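Side-chain contact in putative hexose oxidase (PDB 5AWV), which carries covalently bound FAD and probably oxidises a hexose of glycopeptide antibiotics such as teicoplanin: residues Asn408-Asp411 with Pro412-Ala416. Sequence-based numbering, arbitrary orientation.
Sequences NTVD and PAATA
Two hydrogen bonds tie Asp411 to the residues just after it. In the first, Asp411 OD1 accepts from Ala413 N at 2.8 Å, a nearly straight bond. With CG anti to the backbone N (chi1 -177°), the carboxylate is swung beside the carbonyl carbon, from where OD1 reaches over to Ala413 N; the Asp411 and Pro412 side chains cross at about a right angle. The N-H meets the anti side of OD1, 30° out of the carboxylate plane. Aspartate's single methylene sets this oxygen within reach of the N-H two residues on. In the second bond, Ala414 N donates to Asp411 O at 3.0 Å. Pro412 suits the corner because its ring restrains phi (here -52°) near the value a type I turn needs and its nitrogen has no proton to place.

Water 1 extends the network, joining Asp411 O (2.8 Å) to Thr415 OG1 (2.6 Å); that hydroxyl also bonds to Arg420 NH2 and Leu417 N.

Apolar contact is slight: Val410 CG1 lies 3.9 Å from Ala414 CB, the branched valine offering a methyl to the small alanine.

Together the Asx turn and the type I beta turn over Asp411-Ala414 form an Asx-Pro turn, here at the surface in the loop linking strands 395-402 and 424-432, neighbours in the antiparallel sheet.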
loop_
_atom_site.group_PDB
_atom_site.type_symbol
_atom_site.label_atom_id
_atom_site.label_comp_id
_atom_site.label_asym_id
_atom_site.label_seq_id
_atom_site.Cartn_x
_atom_site.Cartn_y
_atom_site.Cartn_z
ATOM N N ASN A 408 -15.628 3.381 -10.269
ATOM C CA ASN A 408 -15.823 3.686 -11.661
ATOM C C ASN A 408 -16.752 4.852 -11.906
ATOM O O ASN A 408 -17.094 5.101 -13.027
ATOM C CB ASN A 408 -16.338 2.481 -12.421
ATOM C CG ASN A 408 -15.349 1.273 -12.365
ATOM O OD1 ASN A 408 -14.274 1.403 -11.918
ATOM N ND2 ASN A 408 -15.755 0.130 -12.826
ATOM N N THR A 409 -17.030 5.635 -10.888
ATOM C CA THR A 409 -17.722 6.945 -11.095
ATOM C C THR A 409 -16.722 8.049 -11.532
ATOM O O THR A 409 -17.118 9.128 -11.932
ATOM C CB THR A 409 -18.411 7.365 -9.821
ATOM O OG1 THR A 409 -17.438 7.496 -8.768
ATOM C CG2 THR A 409 -19.511 6.394 -9.391
ATOM N N VAL A 410 -15.435 7.833 -11.343
ATOM C CA VAL A 410 -14.414 8.847 -11.548
ATOM C C VAL A 410 -13.903 8.820 -12.993
ATOM O O VAL A 410 -13.700 7.771 -13.566
ATOM C CB VAL A 410 -13.256 8.638 -10.547
ATOM C CG1 VAL A 410 -12.126 9.633 -10.745
ATOM C CG2 VAL A 410 -13.793 8.812 -9.101
ATOM N N ASP A 411 -13.691 9.972 -13.601
ATOM C CA ASP A 411 -13.159 10.047 -14.927
ATOM C C ASP A 411 -11.699 9.548 -14.920
ATOM O O ASP A 411 -10.955 9.861 -14.003
ATOM C CB ASP A 411 -13.145 11.500 -15.349
ATOM C CG ASP A 411 -12.671 11.675 -16.758
ATOM O OD1 ASP A 411 -11.463 11.796 -16.974
ATOM O OD2 ASP A 411 -13.540 11.609 -17.676
ATOM N N PRO A 412 -11.264 8.815 -15.923
ATOM C CA PRO A 412 -9.917 8.312 -16.003
ATOM C C PRO A 412 -8.791 9.319 -15.838
ATOM O O PRO A 412 -7.728 8.935 -15.391
ATOM C CB PRO A 412 -9.840 7.679 -17.388
ATOM C CG PRO A 412 -11.173 7.677 -17.934
ATOM C CD PRO A 412 -12.126 8.318 -17.024
ATOM N N ALA A 413 -9.009 10.602 -16.206
ATOM C CA ALA A 413 -8.001 11.660 -16.069
ATOM C C ALA A 413 -8.100 12.486 -14.775
ATOM O O ALA A 413 -7.186 13.283 -14.516
ATOM C CB ALA A 413 -8.103 12.634 -17.282
ATOM N N ALA A 414 -9.173 12.301 -14.003
ATOM C CA ALA A 414 -9.430 13.044 -12.757
ATOM C C ALA A 414 -8.538 12.687 -11.665
ATOM O O ALA A 414 -8.364 13.490 -10.723
ATOM C CB ALA A 414 -10.897 12.976 -12.319
ATOM N N THR A 415 -7.944 11.495 -11.764
ATOM C CA THR A 415 -6.843 11.108 -10.896
ATOM C C THR A 415 -5.796 10.492 -11.738
ATOM O O THR A 415 -5.988 10.307 -12.927
ATOM C CB THR A 415 -7.237 10.087 -9.772
ATOM O OG1 THR A 415 -7.517 8.798 -10.353
ATOM C CG2 THR A 415 -8.409 10.597 -8.993
ATOM N N ALA A 416 -4.675 10.132 -11.133
ATOM C CA ALA A 416 -3.585 9.494 -11.876
ATOM C C ALA A 416 -3.870 7.976 -12.171
ATOM O O ALA A 416 -3.193 7.372 -13.032
ATOM C CB ALA A 416 -2.251 9.690 -11.200
HETATM O O HOH W 1 -8.979 8.491 -12.537
#